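Local coordinates for putative periplasmic protein (Salmonella enterica subsp. enterica serovar Typhimurium, PDB 4J32), which binds the type VI secretion peptidoglycan hydrolase Tae4 and, as its periplasmic immunity protein, probably inhibits it to protect the cell, at residues L23-K28 against K63-K68; T6-S11 against S41-Y46; V51-E56 against N92-R97. All coordinates share one frame; numbering follows the deposited sequence.

Contact 1. Residues L23-K28 against K63-K68; sequences LALVYK and KYSGLK
Val26 and Ser65 form the tight part of this contact. The CG1 methyl of Val26 lies 3.7 Å from CB of Ser65, and the same methyl is 3.9 Å from Ser65 CA, so one branch presses on the base of the serine rather than on its hydroxyl. The other branch, CG2, is engaged within its own segment: Val26 CG2 stands 4.0 Å above one face of the Tyr27 ring, displaced toward its rim.

On the Leu25 side the packing is looser. Leu25 CB is 4.1 Å from Ser65 CB, and Leu25 CD1 comes alongside Ser65 OG at 4.0 Å, a van der Waals approach without a hydrogen bond. The hydroxyl instead turns back along its own helix: chi1 of 63° swings OG toward Ala61 O, to which it makes a weak hydrogen bond. Only 114 Å² is buried in total, all three touching residues are partly exposed, and Gly66, which follows Ser65, is exposed to solvent. Leu25, with Lys33 and Arg37, also borders the pocket holding a 2-ethoxyethanol molecule.

Val26 also packs on Cys82 of helix 78-86, which is tied to helix 10-26 by the Cys22–Cys82 disulfide. The geometry is that of two C-terminal helix ends meeting in an all-helical domain, 10-26 against 51-65.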
loop_
_atom_site.group_PDB
_atom_site.type_symbol
_atom_site.label_atom_id
_atom_site.label_comp_id
_atom_site.label_asym_id
_atom_site.label_seq_id
_atom_site.Cartn_x
_atom_site.Cartn_y
_atom_site.Cartn_z
ATOM N N LEU B 23 2.283 -5.282 -1.570
ATOM C CA LEU B 23 2.464 -4.023 -2.323
ATOM C C LEU B 23 3.764 -4.074 -3.147
ATOM O O LEU B 23 3.797 -3.630 -4.307
ATOM C CB LEU B 23 2.424 -2.830 -1.361
ATOM C CG LEU B 23 1.093 -2.566 -0.647
ATOM C CD1 LEU B 23 1.257 -1.475 0.461
ATOM C CD2 LEU B 23 -0.017 -2.167 -1.680
ATOM N N ALA B 24 4.817 -4.667 -2.572
ATOM C CA ALA B 24 6.070 -4.893 -3.294
ATOM C C ALA B 24 5.891 -5.802 -4.505
ATOM O O ALA B 24 6.637 -5.696 -5.476
ATOM C CB ALA B 24 7.129 -5.496 -2.364
ATOM N N LEU B 25 4.940 -6.737 -4.425
ATOM C CA LEU B 25 4.649 -7.591 -5.574
ATOM C C LEU B 25 3.872 -6.910 -6.701
ATOM O O LEU B 25 4.164 -7.144 -7.880
ATOM C CB LEU B 25 3.861 -8.842 -5.149
ATOM C CG LEU B 25 4.524 -9.820 -4.175
ATOM C CD1 LEU B 25 3.557 -10.978 -3.861
ATOM C CD2 LEU B 25 5.839 -10.333 -4.734
ATOM N N VAL B 26 2.855 -6.134 -6.359
ATOM C CA VAL B 26 1.895 -5.670 -7.366
ATOM C C VAL B 26 2.320 -4.429 -8.158
ATOM O O VAL B 26 1.884 -4.244 -9.286
ATOM C CB VAL B 26 0.449 -5.474 -6.807
ATOM C CG1 VAL B 26 -0.098 -6.809 -6.189
ATOM C CG2 VAL B 26 0.388 -4.341 -5.789
ATOM N N TYR B 27 3.161 -3.596 -7.567
ATOM C CA TYR B 27 3.529 -2.324 -8.192
ATOM C C TYR B 27 4.752 -2.508 -9.086
ATOM O O TYR B 27 5.640 -3.286 -8.744
ATOM C CB TYR B 27 3.850 -1.309 -7.098
ATOM C CG TYR B 27 2.664 -0.829 -6.271
ATOM C CD1 TYR B 27 1.409 -0.555 -6.856
ATOM C CD2 TYR B 27 2.823 -0.607 -4.911
ATOM C CE1 TYR B 27 0.343 -0.075 -6.072
ATOM C CE2 TYR B 27 1.786 -0.115 -4.124
ATOM C CZ TYR B 27 0.545 0.134 -4.699
ATOM O OH TYR B 27 -0.433 0.624 -3.859
ATOM N N LYS B 28 4.795 -1.795 -10.204
ATOM C CA LYS B 28 5.868 -1.965 -11.191
ATOM C C LYS B 28 7.098 -1.093 -10.877
ATOM O O LYS B 28 8.260 -1.539 -10.998
ATOM C CB LYS B 28 5.339 -1.708 -12.610
ATOM C CG LYS B 28 6.311 -2.188 -13.693
ATOM C CD LYS B 28 5.954 -1.780 -15.114
ATOM C CE LYS B 28 7.018 -2.341 -16.078
ATOM N NZ LYS B 28 6.980 -1.767 -17.454
ATOM N N LYS B 63 -1.753 -15.447 -4.723
ATOM C CA LYS B 63 -3.114 -15.794 -5.162
ATOM C C LYS B 63 -3.905 -14.505 -5.455
ATOM O O LYS B 63 -4.898 -14.541 -6.181
ATOM C CB LYS B 63 -3.862 -16.601 -4.099
ATOM C CG LYS B 63 -3.278 -17.997 -3.838
ATOM C CD LYS B 63 -3.916 -18.631 -2.610
ATOM C CE LYS B 63 -3.251 -19.975 -2.316
ATOM N NZ LYS B 63 -4.192 -20.865 -1.588
ATOM N N TYR B 64 -3.463 -13.391 -4.875
ATOM C CA TYR B 64 -4.120 -12.084 -5.051
ATOM C C TYR B 64 -3.360 -11.244 -6.065
ATOM O O TYR B 64 -3.974 -10.546 -6.858
ATOM C CB TYR B 64 -4.221 -11.320 -3.706
ATOM C CG TYR B 64 -5.301 -11.921 -2.830
ATOM C CD1 TYR B 64 -6.609 -11.409 -2.858
ATOM C CD2 TYR B 64 -5.026 -13.037 -2.006
ATOM C CE1 TYR B 64 -7.634 -12.001 -2.092
ATOM C CE2 TYR B 64 -6.035 -13.625 -1.226
ATOM C CZ TYR B 64 -7.336 -13.099 -1.274
ATOM O OH TYR B 64 -8.349 -13.679 -0.529
ATOM N N SER B 65 -2.023 -11.317 -6.032
ATOM C CA SER B 65 -1.205 -10.440 -6.871
ATOM C C SER B 65 -1.378 -10.797 -8.349
ATOM O O SER B 65 -1.189 -9.937 -9.216
ATOM C CB SER B 65 0.279 -10.456 -6.452
ATOM O OG SER B 65 0.836 -11.746 -6.622
ATOM N N GLY B 66 -1.770 -12.042 -8.623
ATOM C CA GLY B 66 -1.964 -12.541 -9.990
ATOM C C GLY B 66 -3.374 -12.345 -10.535
ATOM O O GLY B 66 -3.658 -12.682 -11.691
ATOM N N LEU B 67 -4.272 -11.842 -9.695
ATOM C CA LEU B 67 -5.657 -11.579 -10.126
ATOM C C LEU B 67 -5.707 -10.457 -11.158
ATOM O O LEU B 67 -4.838 -9.568 -11.184
ATOM C CB LEU B 67 -6.548 -11.226 -8.923
ATOM C CG LEU B 67 -6.790 -12.304 -7.839
ATOM C CD1 LEU B 67 -7.585 -11.743 -6.665
ATOM C CD2 LEU B 67 -7.475 -13.520 -8.411
ATOM N N LYS B 68 -6.725 -10.493 -12.013
ATOM C CA LYS B 68 -6.998 -9.351 -12.889
ATOM C C LYS B 68 -8.272 -8.694 -12.410
ATOM O O LYS B 68 -9.336 -9.319 -12.436
ATOM C CB LYS B 68 -7.142 -9.784 -14.355
ATOM C CG LYS B 68 -5.939 -10.582 -14.890
ATOM C CD LYS B 68 -4.628 -9.786 -14.844
ATOM C CE LYS B 68 -3.436 -10.738 -14.837
ATOM N NZ LYS B 68 -2.268 -10.199 -15.605
#

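Contact 2. Residues T6-S11 against S41-Y46; sequences TQYSQS and SAYLEY
Gln10 NE2 donates to Tyr46 O at 3.0 Å, the one hydrogen bond between residues 6-11 and 41-46. The N-H···O angle of 167° shows a nearly straight bond, and the acceptor lies in the plane of the Gln10 amide. Seen from the carbonyl the approach is less regular, since the donor is tilted 27° from its plane. A bend at chi2 (-71°) brings the amide round to this position. The other end of the amide is held too: Gln10 OE1 accepts from Lys48 N and from Gln49 NE2, so three bonds fix its rotation and identify which end is nitrogen.

The remaining contacts are apolar. Tyr8 and Tyr43 meet at a slant, Tyr8 CE2 lying 4.0 Å from Tyr43 CE1 and Tyr8 CD2 4.1 Å from the same atom. Tyr8 OH is bonded to Asp84 of the second subunit, whose Ile83 packs on both tyrosines. At the other end Thr6 CG2 sits beside the phenol end of Tyr46, 3.5 Å from its OH and 3.6 Å from its CZ. That hydroxyl is bonded to Arg137 of the Tae4 chain, which also packs on Thr6.

Carbonyls in the last turn of a helix generally lack a donor within that helix, and the Gln10 amide supplies one to Tyr46 O. The chemistry therefore implies a junction in which a side chain at the start of helix 10-26 donates to one carbonyl near the end of helix 30-46, while phenol groups from both segments are directed to partners in other chains.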
loop_
_atom_site.group_PDB
_atom_site.type_symbol
_atom_site.label_atom_id
_atom_site.label_comp_id
_atom_site.label_asym_id
_atom_site.label_seq_id
_atom_site.Cartn_x
_atom_site.Cartn_y
_atom_site.Cartn_z
ATOM N N THR B 6 8.400 -0.800 16.613
ATOM C CA THR B 6 8.635 -1.522 17.877
ATOM C C THR B 6 7.390 -1.701 18.748
ATOM O O THR B 6 7.433 -2.431 19.758
ATOM C CB THR B 6 9.685 -0.825 18.749
ATOM O OG1 THR B 6 9.264 0.516 19.015
ATOM C CG2 THR B 6 11.054 -0.842 18.053
ATOM N N GLN B 7 6.297 -1.068 18.357
ATOM C CA GLN B 7 5.085 -1.091 19.167
ATOM C C GLN B 7 4.124 -2.222 18.782
ATOM O O GLN B 7 3.198 -2.544 19.551
ATOM C CB GLN B 7 4.397 0.280 19.135
ATOM C CG GLN B 7 5.182 1.358 19.893
ATOM C CD GLN B 7 4.623 2.763 19.712
ATOM O OE1 GLN B 7 3.407 2.978 19.707
ATOM N NE2 GLN B 7 5.516 3.733 19.565
ATOM N N TYR B 8 4.357 -2.824 17.622
ATOM C CA TYR B 8 3.476 -3.871 17.103
ATOM C C TYR B 8 3.677 -5.213 17.811
ATOM O O TYR B 8 4.809 -5.603 18.130
ATOM C CB TYR B 8 3.671 -4.038 15.587
ATOM C CG TYR B 8 3.229 -2.804 14.818
ATOM C CD1 TYR B 8 1.879 -2.445 14.765
ATOM C CD2 TYR B 8 4.166 -2.022 14.125
ATOM C CE1 TYR B 8 1.455 -1.295 14.068
ATOM C CE2 TYR B 8 3.757 -0.862 13.417
ATOM C CZ TYR B 8 2.406 -0.523 13.396
ATOM O OH TYR B 8 2.003 0.604 12.709
ATOM N N SER B 9 2.560 -5.908 18.034
ATOM C CA SER B 9 2.589 -7.279 18.538
ATOM C C SER B 9 3.117 -8.204 17.427
ATOM O O SER B 9 3.208 -7.809 16.259
ATOM C CB SER B 9 1.172 -7.716 18.921
ATOM O OG SER B 9 0.373 -7.917 17.749
ATOM N N GLN B 10 3.450 -9.440 17.789
ATOM C CA GLN B 10 3.942 -10.398 16.780
ATOM C C GLN B 10 2.941 -10.640 15.645
ATOM O O GLN B 10 3.317 -10.686 14.470
ATOM C CB GLN B 10 4.334 -11.715 17.442
ATOM C CG GLN B 10 5.572 -11.585 18.344
ATOM C CD GLN B 10 6.825 -11.372 17.499
ATOM O OE1 GLN B 10 7.197 -12.240 16.709
ATOM N NE2 GLN B 10 7.462 -10.205 17.649
ATOM N N SER B 11 1.667 -10.818 15.987
ATOM C CA SER B 11 0.648 -10.995 14.940
ATOM C C SER B 11 0.492 -9.746 14.051
ATOM O O SER B 11 0.367 -9.858 12.814
ATOM C CB SER B 11 -0.694 -11.418 15.535
ATOM O OG SER B 11 -1.279 -10.369 16.283
ATOM N N SER B 41 10.901 -5.514 5.312
ATOM C CA SER B 41 12.079 -6.063 6.005
ATOM C C SER B 41 12.116 -5.563 7.477
ATOM O O SER B 41 12.610 -6.268 8.368
ATOM C CB SER B 41 13.383 -5.748 5.261
ATOM O OG SER B 41 13.785 -4.410 5.437
ATOM N N ALA B 42 11.581 -4.369 7.718
ATOM C CA ALA B 42 11.520 -3.813 9.077
ATOM C C ALA B 42 10.627 -4.693 9.960
ATOM O O ALA B 42 10.964 -4.992 11.120
ATOM C CB ALA B 42 11.003 -2.370 9.050
ATOM N N TYR B 43 9.484 -5.123 9.420
ATOM C CA TYR B 43 8.591 -6.002 10.209
ATOM C C TYR B 43 9.193 -7.394 10.425
ATOM O O TYR B 43 8.990 -7.993 11.492
ATOM C CB TYR B 43 7.197 -6.090 9.577
ATOM C CG TYR B 43 6.595 -4.712 9.459
ATOM C CD1 TYR B 43 6.493 -3.891 10.589
ATOM C CD2 TYR B 43 6.182 -4.210 8.216
ATOM C CE1 TYR B 43 5.975 -2.587 10.514
ATOM C CE2 TYR B 43 5.645 -2.906 8.119
ATOM C CZ TYR B 43 5.544 -2.115 9.268
ATOM O OH TYR B 43 5.061 -0.843 9.201
ATOM N N LEU B 44 9.903 -7.910 9.421
ATOM C CA LEU B 44 10.640 -9.176 9.581
ATOM C C LEU B 44 11.699 -9.102 10.687
ATOM O O LEU B 44 11.865 -10.073 11.439
ATOM C CB LEU B 44 11.235 -9.668 8.237
ATOM C CG LEU B 44 12.018 -10.993 8.229
ATOM C CD1 LEU B 44 11.827 -11.672 6.874
ATOM C CD2 LEU B 44 13.468 -10.752 8.536
ATOM N N GLU B 45 12.410 -7.973 10.789
ATOM C CA GLU B 45 13.463 -7.807 11.800
ATOM C C GLU B 45 12.932 -8.095 13.199
ATOM O O GLU B 45 13.622 -8.734 14.014
ATOM C CB GLU B 45 14.082 -6.396 11.763
ATOM C CG GLU B 45 14.907 -5.961 13.013
ATOM C CD GLU B 45 16.240 -6.718 13.203
ATOM O OE1 GLU B 45 16.830 -7.171 12.182
ATOM O OE2 GLU B 45 16.702 -6.842 14.368
ATOM N N TYR B 46 11.732 -7.594 13.487
ATOM C CA TYR B 46 11.165 -7.674 14.849
ATOM C C TYR B 46 10.352 -8.943 15.117
ATOM O O TYR B 46 9.942 -9.212 16.268
ATOM C CB TYR B 46 10.338 -6.421 15.133
ATOM C CG TYR B 46 11.190 -5.173 15.296
ATOM C CD1 TYR B 46 11.899 -4.934 16.477
ATOM C CD2 TYR B 46 11.315 -4.252 14.262
ATOM C CE1 TYR B 46 12.694 -3.767 16.637
ATOM C CE2 TYR B 46 12.120 -3.090 14.408
ATOM C CZ TYR B 46 12.792 -2.860 15.596
ATOM O OH TYR B 46 13.554 -1.699 15.760
#

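Contact 3. Residues V51-E56 against N92-R97; sequences VEIYHE and NELIKR
Apolar packing between Leu94 and the pair Ile53 and Glu56 makes up most of the direct contact. Leu94 inserts its branched end toward helix 51-65: CD2 lies 3.8 Å from Glu56 CG, and CD1 of the same leucine is 3.9 Å from that carbon, so both methyls face the CG of Glu56 from the same side. On the Ile53 side the fit is looser, with Leu94 CG 4.4 Å from Ile53 CG1; Ile53 CD1 also comes within 4.3 Å of the backbone Leu94 O. Leu94 chi1 of 175° extends CG away from the backbone N and out to the opposing helix.

Charged groups add little across the contact. Glu56 OE2 and Arg97 NH2 carry opposite charges but stand 6.2 Å apart, too far for a salt bridge, so any attraction would be long-range. Glu56 thus contributes mainly its CB and CG. The Arg97 guanidinium instead folds back, one face above Leu94 CA at 3.8 Å. Within segment 92-97, Lys96 NZ and Glu93 OE2 form a weak salt bridge of 3.5 Å.

Leu94 also touches Ile57 and Ile60, so it sits as a single knob among Ile53, Glu56, Ile57 and Ile60, the i, i+3, i+4, i+7 spacing of a knobs-into-holes site. Helix 89-96 thereby lies against helix 51-65, and helix 10-26 completes the group: its Leu14 touches both Ile95 and Tyr54, while Trp17 meets the Tyr54 ring edge-to-face.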
loop_
_atom_site.group_PDB
_atom_site.type_symbol
_atom_site.label_atom_id
_atom_site.label_comp_id
_atom_site.label_asym_id
_atom_site.label_seq_id
_atom_site.Cartn_x
_atom_site.Cartn_y
_atom_site.Cartn_z
ATOM N N VAL B 51 11.815 -18.061 8.734
ATOM C CA VAL B 51 11.580 -17.414 7.436
ATOM C C VAL B 51 10.453 -18.085 6.633
ATOM O O VAL B 51 9.777 -17.434 5.827
ATOM C CB VAL B 51 12.895 -17.336 6.602
ATOM C CG1 VAL B 51 13.289 -18.734 5.997
ATOM C CG2 VAL B 51 12.805 -16.229 5.552
ATOM N N GLU B 52 10.227 -19.374 6.858
ATOM C CA GLU B 52 9.198 -20.070 6.077
ATOM C C GLU B 52 7.799 -19.495 6.310
ATOM O O GLU B 52 6.951 -19.653 5.446
ATOM C CB GLU B 52 9.198 -21.584 6.328
ATOM C CG GLU B 52 10.399 -22.342 5.733
ATOM C CD GLU B 52 11.660 -22.231 6.572
ATOM O OE1 GLU B 52 11.625 -21.679 7.708
ATOM O OE2 GLU B 52 12.707 -22.719 6.103
ATOM N N ILE B 53 7.529 -18.858 7.452
ATOM C CA ILE B 53 6.180 -18.264 7.590
ATOM C C ILE B 53 5.983 -17.114 6.610
ATOM O O ILE B 53 4.902 -16.932 6.064
ATOM C CB ILE B 53 5.782 -17.893 9.044
ATOM C CG1 ILE B 53 4.234 -17.937 9.170
ATOM C CG2 ILE B 53 6.418 -16.559 9.489
ATOM C CD1 ILE B 53 3.713 -17.737 10.622
ATOM N N TYR B 54 7.047 -16.360 6.362
ATOM C CA TYR B 54 6.974 -15.289 5.366
ATOM C C TYR B 54 6.859 -15.847 3.937
ATOM O O TYR B 54 6.140 -15.275 3.104
ATOM C CB TYR B 54 8.193 -14.364 5.497
ATOM C CG TYR B 54 8.370 -13.847 6.900
ATOM C CD1 TYR B 54 7.744 -12.660 7.309
ATOM C CD2 TYR B 54 9.180 -14.534 7.818
ATOM C CE1 TYR B 54 7.906 -12.160 8.605
ATOM C CE2 TYR B 54 9.347 -14.047 9.137
ATOM C CZ TYR B 54 8.722 -12.869 9.506
ATOM O OH TYR B 54 8.879 -12.379 10.780
ATOM N N HIS B 55 7.555 -16.953 3.669
ATOM C CA HIS B 55 7.414 -17.666 2.393
ATOM C C HIS B 55 5.965 -18.122 2.188
ATOM O O HIS B 55 5.448 -18.074 1.065
ATOM C CB HIS B 55 8.328 -18.903 2.304
ATOM C CG HIS B 55 9.793 -18.610 2.396
ATOM N ND1 HIS B 55 10.737 -19.617 2.480
ATOM C CD2 HIS B 55 10.479 -17.441 2.451
ATOM C CE1 HIS B 55 11.940 -19.077 2.566
ATOM N NE2 HIS B 55 11.813 -17.761 2.560
ATOM N N GLU B 56 5.317 -18.588 3.261
ATOM C CA GLU B 56 3.914 -19.019 3.140
ATOM C C GLU B 56 2.953 -17.824 2.964
ATOM O O GLU B 56 1.986 -17.908 2.213
ATOM C CB GLU B 56 3.497 -19.848 4.358
ATOM C CG GLU B 56 2.179 -20.633 4.139
ATOM C CD GLU B 56 2.188 -21.630 2.980
ATOM O OE1 GLU B 56 3.258 -21.969 2.403
ATOM O OE2 GLU B 56 1.079 -22.128 2.651
ATOM N N ASN B 92 -5.128 -15.004 7.821
ATOM C CA ASN B 92 -5.303 -14.706 9.207
ATOM C C ASN B 92 -5.215 -16.003 10.077
ATOM O O ASN B 92 -4.638 -15.964 11.165
ATOM C CB ASN B 92 -6.497 -13.748 9.374
ATOM C CG ASN B 92 -6.158 -12.306 8.872
ATOM O OD1 ASN B 92 -5.495 -11.547 9.581
ATOM N ND2 ASN B 92 -6.573 -11.952 7.630
ATOM N N GLU B 93 -5.700 -17.138 9.560
ATOM C CA GLU B 93 -5.559 -18.432 10.239
ATOM C C GLU B 93 -4.113 -18.899 10.322
ATOM O O GLU B 93 -3.684 -19.408 11.349
ATOM C CB GLU B 93 -6.451 -19.503 9.592
ATOM C CG GLU B 93 -7.938 -19.207 9.731
ATOM C CD GLU B 93 -8.370 -18.921 11.177
ATOM O OE1 GLU B 93 -8.054 -19.720 12.093
ATOM O OE2 GLU B 93 -9.036 -17.880 11.394
ATOM N N LEU B 94 -3.358 -18.707 9.240
ATOM C CA LEU B 94 -1.924 -19.017 9.216
ATOM C C LEU B 94 -1.178 -18.300 10.352
ATOM O O LEU B 94 -0.355 -18.893 11.063
ATOM C CB LEU B 94 -1.317 -18.581 7.876
ATOM C CG LEU B 94 0.201 -18.696 7.686
ATOM C CD1 LEU B 94 0.643 -20.196 7.668
ATOM C CD2 LEU B 94 0.644 -18.001 6.405
ATOM N N ILE B 95 -1.472 -17.019 10.495
ATOM C CA ILE B 95 -0.819 -16.204 11.513
ATOM C C ILE B 95 -1.248 -16.643 12.910
ATOM O O ILE B 95 -0.429 -16.709 13.836
ATOM C CB ILE B 95 -1.060 -14.695 11.236
ATOM C CG1 ILE B 95 -0.292 -14.297 9.970
ATOM C CG2 ILE B 95 -0.619 -13.807 12.456
ATOM C CD1 ILE B 95 -0.692 -12.960 9.359
ATOM N N LYS B 96 -2.532 -16.942 13.072
ATOM C CA LYS B 96 -3.048 -17.335 14.382
ATOM C C LYS B 96 -2.535 -18.708 14.823
ATOM O O LYS B 96 -2.352 -18.947 16.036
ATOM C CB LYS B 96 -4.580 -17.297 14.379
ATOM C CG LYS B 96 -5.221 -17.417 15.773
ATOM C CD LYS B 96 -6.701 -17.755 15.691
ATOM C CE LYS B 96 -7.497 -16.695 14.942
ATOM N NZ LYS B 96 -8.904 -17.167 14.770
ATOM N N ARG B 97 -2.307 -19.591 13.835
ATOM C CA ARG B 97 -1.797 -20.971 14.026
ATOM C C ARG B 97 -0.354 -21.038 14.412
ATOM O O ARG B 97 0.118 -22.112 14.777
ATOM C CB ARG B 97 -1.812 -21.765 12.689
ATOM C CG ARG B 97 -3.021 -22.510 12.329
ATOM C CD ARG B 97 -2.691 -23.698 11.388
ATOM N NE ARG B 97 -2.160 -23.332 10.069
ATOM C CZ ARG B 97 -2.868 -22.832 9.060
ATOM N NH1 ARG B 97 -4.172 -22.566 9.187
ATOM N NH2 ARG B 97 -2.263 -22.560 7.911
#

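Overall arrangement
All three contacts lie toward the surface of a wholly helical chain, their centres 10 to 12 Å from its middle. Contacts 1 and 2 share helix 10-26 and hold its two ends on opposite sides of the chain's centre, about 23 Å apart between contact centres. Contacts 1 and 3 share helix 51-65. Contact 2 differs in chemistry, joining a hydrogen bond to aromatic packing, whereas 1 and 3 have no hydrogen bond across them. Contacts 2 and 3 touch, through Ser11 against Ile95 and Leu44 against Tyr54, and both lie beside Tae4. Contacts 1 and 2 also reach the second subunit.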